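Local coordinates for protein aerobactin synthase IucC (Klebsiella pneumoniae, PDB 6CN7) that probably catalyses the ATP-dependent joining of a second N-acetyl-N-hydroxylysine to citryl-N-acetyl-N-hydroxylysine, completing the iron-chelating siderophore aerobactin, at residues N42-R54 and I62-V74. The protein carries 5 engineered substitutions. Sequence-based numbering, arbitrary orientation.
Sequences NLPGAQWRFSAER and IDAQTLRCADEPV
The indole of Trp48 carries Cys69 over one face: CB stands over the six-membered ring, 3.5 Å from the centroid and only 7° off the normal, and SG covers the same ring in a sulfur-aromatic contact. A chi1 of -169° sets the sulfur opposite the backbone N of Cys69, where it also reaches CB of Ala46. Val74 meets the indole at its edge, CG1 lying 3.8 Å from CZ3 of Trp48. The Phe50 ring receives Ile62, whose CD1 lies over one face, offset toward the rim, while CG1 touches CE1 of Phe50; CB of Ala52 sits in plane at the edge. Leu67 points the same way as Phe50 and packs beside it through CD2.

Along the backbone the case illustrates how a loop can continue a sheet edge without forming a regular strand. Between Trp48 and Phe50, Arg49 makes an antiparallel hydrogen-bonded pair with Arg68, with both N-to-O distances, Arg49 N to Arg68 O and Arg68 N to Arg49 O, at 2.8 Å. Farther along, a side chain replaces the backbone acceptor: Ser51 N donates almost straight (174°) to Thr66 OG1 over 2.8 Å. That hydroxyl in turn donates to Asp63 O, 2.7 Å from OG1 of Thr66, which fixes its rotation. Asp63 O also accepts from Thr66 N, and the Asp63 carboxylate closes an Asx turn onto Gln65 N. Ser51 O takes the bond from Asp63 N at 3.0 Å, beside the Ala52-Ile62 pair.

Strand 46-54 is an inner strand of a four-stranded antiparallel sheet, flanked by strand 38-43 and by strand 60-62 with its following loop. Helix 4-25 packs on Trp48 and Ile62, while Gln82 of helix 76-87 touches Cys69 and accepts a hydrogen bond from Trp48 NE1.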
loop_
_atom_site.group_PDB
_atom_site.type_symbol
_atom_site.label_atom_id
_atom_site.label_comp_id
_atom_site.label_asym_id
_atom_site.label_seq_id
_atom_site.Cartn_x
_atom_site.Cartn_y
_atom_site.Cartn_z
ATOM N N ASN A 42 -40.481 2.993 -1.203
ATOM C CA ASN A 42 -40.589 1.979 -0.167
ATOM C C ASN A 42 -39.524 0.910 -0.364
ATOM O O ASN A 42 -39.382 0.356 -1.459
ATOM C CB ASN A 42 -41.980 1.346 -0.176
ATOM C CG ASN A 42 -43.064 2.310 0.272
ATOM O OD1 ASN A 42 -42.795 3.281 0.978
ATOM N ND2 ASN A 42 -44.300 2.036 -0.128
ATOM N N LEU A 43 -38.778 0.632 0.699
ATOM C CA LEU A 43 -37.836 -0.474 0.736
ATOM C C LEU A 43 -38.249 -1.418 1.855
ATOM O O LEU A 43 -39.102 -1.066 2.678
ATOM C CB LEU A 43 -36.412 0.032 0.964
ATOM C CG LEU A 43 -35.881 1.013 -0.081
ATOM C CD1 LEU A 43 -34.545 1.586 0.362
ATOM C CD2 LEU A 43 -35.751 0.335 -1.431
ATOM N N PRO A 44 -37.685 -2.622 1.920
ATOM C CA PRO A 44 -37.912 -3.466 3.101
ATOM C C PRO A 44 -37.404 -2.769 4.353
ATOM O O PRO A 44 -36.232 -2.399 4.446
ATOM C CB PRO A 44 -37.115 -4.737 2.790
ATOM C CG PRO A 44 -36.941 -4.739 1.308
ATOM C CD PRO A 44 -36.863 -3.301 0.904
ATOM N N GLY A 45 -38.303 -2.576 5.313
ATOM C CA GLY A 45 -37.917 -2.005 6.588
ATOM C C GLY A 45 -37.586 -0.529 6.579
ATOM O O GLY A 45 -36.965 -0.049 7.532
ATOM N N ALA A 46 -37.969 0.210 5.542
ATOM C CA ALA A 46 -37.759 1.650 5.553
ATOM C C ALA A 46 -38.568 2.287 4.435
ATOM O O ALA A 46 -38.810 1.670 3.394
ATOM C CB ALA A 46 -36.276 2.003 5.400
ATOM N N GLN A 47 -38.982 3.530 4.671
ATOM C CA GLN A 47 -39.693 4.336 3.689
ATOM C C GLN A 47 -39.030 5.700 3.609
ATOM O O GLN A 47 -38.809 6.347 4.637
ATOM C CB GLN A 47 -41.172 4.498 4.055
ATOM C CG GLN A 47 -41.929 5.465 3.145
ATOM C CD GLN A 47 -43.357 5.685 3.589
ATOM O OE1 GLN A 47 -43.607 6.168 4.692
ATOM N NE2 GLN A 47 -44.304 5.337 2.729
ATOM N N TRP A 48 -38.727 6.133 2.391
ATOM C CA TRP A 48 -38.133 7.437 2.137
ATOM C C TRP A 48 -39.190 8.354 1.545
ATOM O O TRP A 48 -39.832 8.005 0.550
ATOM C CB TRP A 48 -36.936 7.322 1.191
ATOM C CG TRP A 48 -35.766 6.655 1.827
ATOM C CD1 TRP A 48 -35.475 5.322 1.818
ATOM C CD2 TRP A 48 -34.728 7.286 2.582
ATOM N NE1 TRP A 48 -34.319 5.083 2.520
ATOM C CE2 TRP A 48 -33.839 6.275 2.999
ATOM C CE3 TRP A 48 -34.461 8.610 2.945
ATOM C CZ2 TRP A 48 -32.705 6.546 3.757
ATOM C CZ3 TRP A 48 -33.334 8.876 3.698
ATOM C CH2 TRP A 48 -32.469 7.850 4.096
ATOM N N ARG A 49 -39.375 9.516 2.166
ATOM C CA ARG A 49 -40.322 10.521 1.707
ATOM C C ARG A 49 -39.564 11.797 1.370
ATOM O O ARG A 49 -38.550 12.121 1.996
ATOM C CB ARG A 49 -41.397 10.794 2.765
ATOM C CG ARG A 49 -42.237 9.564 3.089
ATOM C CD ARG A 49 -43.266 9.814 4.178
ATOM N NE ARG A 49 -44.295 10.766 3.761
ATOM C CZ ARG A 49 -44.399 12.018 4.196
ATOM N NH1 ARG A 49 -43.539 12.507 5.082
ATOM N NH2 ARG A 49 -45.379 12.791 3.746
ATOM N N PHE A 50 -40.054 12.513 0.363
ATOM C CA PHE A 50 -39.338 13.669 -0.161
ATOM C C PHE A 50 -40.215 14.371 -1.186
ATOM O O PHE A 50 -41.260 13.858 -1.598
ATOM C CB PHE A 50 -38.007 13.254 -0.793
ATOM C CG PHE A 50 -38.150 12.250 -1.904
ATOM C CD1 PHE A 50 -38.425 12.660 -3.199
ATOM C CD2 PHE A 50 -38.013 10.894 -1.653
ATOM C CE1 PHE A 50 -38.559 11.741 -4.220
ATOM C CE2 PHE A 50 -38.147 9.970 -2.673
ATOM C CZ PHE A 50 -38.420 10.395 -3.957
ATOM N N SER A 51 -39.765 15.550 -1.598
ATOM C CA SER A 51 -40.374 16.298 -2.685
ATOM C C SER A 51 -39.479 16.195 -3.911
ATOM O O SER A 51 -38.248 16.216 -3.796
ATOM C CB SER A 51 -40.574 17.767 -2.307
ATOM O OG SER A 51 -41.374 17.884 -1.145
ATOM N N ALA A 52 -40.095 16.082 -5.083
ATOM C CA ALA A 52 -39.324 15.922 -6.304
ATOM C C ALA A 52 -40.181 16.308 -7.497
ATOM O O ALA A 52 -41.407 16.406 -7.407
ATOM C CB ALA A 52 -38.813 14.484 -6.458
ATOM N N GLU A 53 -39.503 16.529 -8.617
ATOM C CA GLU A 53 -40.135 16.774 -9.904
ATOM C C GLU A 53 -39.513 15.816 -10.905
ATOM O O GLU A 53 -38.286 15.684 -10.959
ATOM C CB GLU A 53 -39.940 18.229 -10.343
ATOM C CG GLU A 53 -40.538 18.570 -11.696
ATOM C CD GLU A 53 -40.287 20.014 -12.091
ATOM O OE1 GLU A 53 -39.747 20.773 -11.258
ATOM O OE2 GLU A 53 -40.624 20.389 -13.236
ATOM N N ARG A 54 -40.350 15.136 -11.683
ATOM C CA ARG A 54 -39.869 14.131 -12.623
ATOM C C ARG A 54 -39.635 14.790 -13.977
ATOM O O ARG A 54 -40.557 15.370 -14.560
ATOM C CB ARG A 54 -40.859 12.972 -12.743
ATOM C CG ARG A 54 -40.266 11.747 -13.426
ATOM C CD ARG A 54 -41.260 10.601 -13.554
ATOM N NE ARG A 54 -41.538 9.934 -12.282
ATOM C CZ ARG A 54 -40.733 9.049 -11.703
ATOM N NH1 ARG A 54 -39.576 8.722 -12.262
ATOM N NH2 ARG A 54 -41.082 8.493 -10.551
ATOM N N ILE A 62 -34.723 15.296 -7.073
ATOM C CA ILE A 62 -35.062 15.208 -5.658
ATOM C C ILE A 62 -34.502 16.420 -4.926
ATOM O O ILE A 62 -33.331 16.777 -5.100
ATOM C CB ILE A 62 -34.529 13.897 -5.055
ATOM C CG1 ILE A 62 -35.283 12.709 -5.667
ATOM C CG2 ILE A 62 -34.656 13.908 -3.525
ATOM C CD1 ILE A 62 -34.827 11.346 -5.176
ATOM N N ASP A 63 -35.343 17.059 -4.113
ATOM C CA ASP A 63 -34.901 18.123 -3.215
ATOM C C ASP A 63 -34.323 17.481 -1.961
ATOM O O ASP A 63 -35.067 16.968 -1.117
ATOM C CB ASP A 63 -36.062 19.057 -2.882
ATOM C CG ASP A 63 -35.648 20.215 -1.990
ATOM O OD1 ASP A 63 -34.503 20.212 -1.486
ATOM O OD2 ASP A 63 -36.470 21.136 -1.794
ATOM N N ALA A 64 -32.995 17.521 -1.831
ATOM C CA ALA A 64 -32.321 16.763 -0.780
ATOM C C ALA A 64 -32.745 17.205 0.617
ATOM O O ALA A 64 -32.680 16.408 1.559
ATOM C CB ALA A 64 -30.806 16.893 -0.936
ATOM N N GLN A 65 -33.178 18.457 0.779
ATOM C CA GLN A 65 -33.538 18.938 2.109
ATOM C C GLN A 65 -34.825 18.298 2.617
ATOM O O GLN A 65 -35.024 18.198 3.833
ATOM C CB GLN A 65 -33.677 20.461 2.103
ATOM C CG GLN A 65 -32.350 21.201 2.099
ATOM C CD GLN A 65 -31.539 20.944 3.356
ATOM O OE1 GLN A 65 -32.073 20.951 4.467
ATOM N NE2 GLN A 65 -30.243 20.706 3.185
ATOM N N THR A 66 -35.703 17.858 1.716
ATOM C CA THR A 66 -36.971 17.266 2.119
ATOM C C THR A 66 -36.858 15.794 2.496
ATOM O O THR A 66 -37.846 15.218 2.961
ATOM C CB THR A 66 -37.999 17.415 0.994
ATOM O OG1 THR A 66 -37.599 16.623 -0.133
ATOM C CG2 THR A 66 -38.123 18.872 0.566
ATOM N N LEU A 67 -35.692 15.177 2.311
ATOM C CA LEU A 67 -35.561 13.743 2.540
ATOM C C LEU A 67 -35.925 13.378 3.974
ATOM O O LEU A 67 -35.456 14.005 4.929
ATOM C CB LEU A 67 -34.134 13.288 2.226
ATOM C CG LEU A 67 -33.799 13.117 0.743
ATOM C CD1 LEU A 67 -32.304 12.927 0.560
ATOM C CD2 LEU A 67 -34.557 11.940 0.142
ATOM N N ARG A 68 -36.760 12.349 4.115
ATOM C CA ARG A 68 -37.158 11.818 5.410
ATOM C C ARG A 68 -37.150 10.298 5.354
ATOM O O ARG A 68 -37.642 9.704 4.391
ATOM C CB ARG A 68 -38.560 12.287 5.813
ATOM C CG ARG A 68 -38.700 13.775 6.018
ATOM C CD ARG A 68 -38.009 14.226 7.290
ATOM N NE ARG A 68 -38.272 15.636 7.562
ATOM C CZ ARG A 68 -37.561 16.643 7.066
ATOM N NH1 ARG A 68 -36.529 16.409 6.266
ATOM N NH2 ARG A 68 -37.885 17.891 7.372
ATOM N N CYS A 69 -36.586 9.675 6.391
ATOM C CA CYS A 69 -36.699 8.231 6.610
ATOM C C CYS A 69 -37.229 8.051 8.031
ATOM O O CYS A 69 -36.475 7.725 8.950
ATOM C CB CYS A 69 -35.368 7.518 6.410
ATOM S SG CYS A 69 -35.509 5.714 6.363
ATOM N N ALA A 70 -38.532 8.270 8.201
ATOM C CA ALA A 70 -39.152 8.223 9.519
ATOM C C ALA A 70 -38.495 9.287 10.396
ATOM O O ALA A 70 -38.690 10.486 10.160
ATOM C CB ALA A 70 -39.031 6.817 10.118
ATOM N N ASP A 71 -37.720 8.864 11.396
ATOM C CA ASP A 71 -36.893 9.765 12.185
ATOM C C ASP A 71 -35.429 9.345 12.205
ATOM O O ASP A 71 -34.626 9.997 12.883
ATOM C CB ASP A 71 -37.426 9.856 13.627
ATOM C CG ASP A 71 -38.608 10.809 13.750
ATOM O OD1 ASP A 71 -38.719 11.711 12.894
ATOM O OD2 ASP A 71 -39.420 10.668 14.690
ATOM N N GLU A 72 -35.056 8.285 11.491
ATOM C CA GLU A 72 -33.648 7.953 11.356
ATOM C C GLU A 72 -32.894 9.147 10.772
ATOM O O GLU A 72 -33.438 9.871 9.929
ATOM C CB GLU A 72 -33.462 6.730 10.454
ATOM C CG GLU A 72 -34.030 5.443 11.018
ATOM C CD GLU A 72 -33.221 4.232 10.600
ATOM O OE1 GLU A 72 -33.715 3.451 9.759
ATOM O OE2 GLU A 72 -32.087 4.084 11.108
ATOM N N PRO A 73 -31.651 9.389 11.189
ATOM C CA PRO A 73 -30.858 10.429 10.527
ATOM C C PRO A 73 -30.549 10.030 9.093
ATOM O O PRO A 73 -30.253 8.869 8.801
ATOM C CB PRO A 73 -29.590 10.521 11.382
ATOM C CG PRO A 73 -29.490 9.201 12.057
ATOM C CD PRO A 73 -30.898 8.727 12.269
ATOM N N VAL A 74 -30.629 11.007 8.195
ATOM C CA VAL A 74 -30.463 10.764 6.766
ATOM C C VAL A 74 -28.977 10.557 6.491
ATOM O O VAL A 74 -28.197 11.511 6.483
ATOM C CB VAL A 74 -31.034 11.918 5.935
ATOM C CG1 VAL A 74 -30.860 11.650 4.445
ATOM C CG2 VAL A 74 -32.503 12.125 6.272
#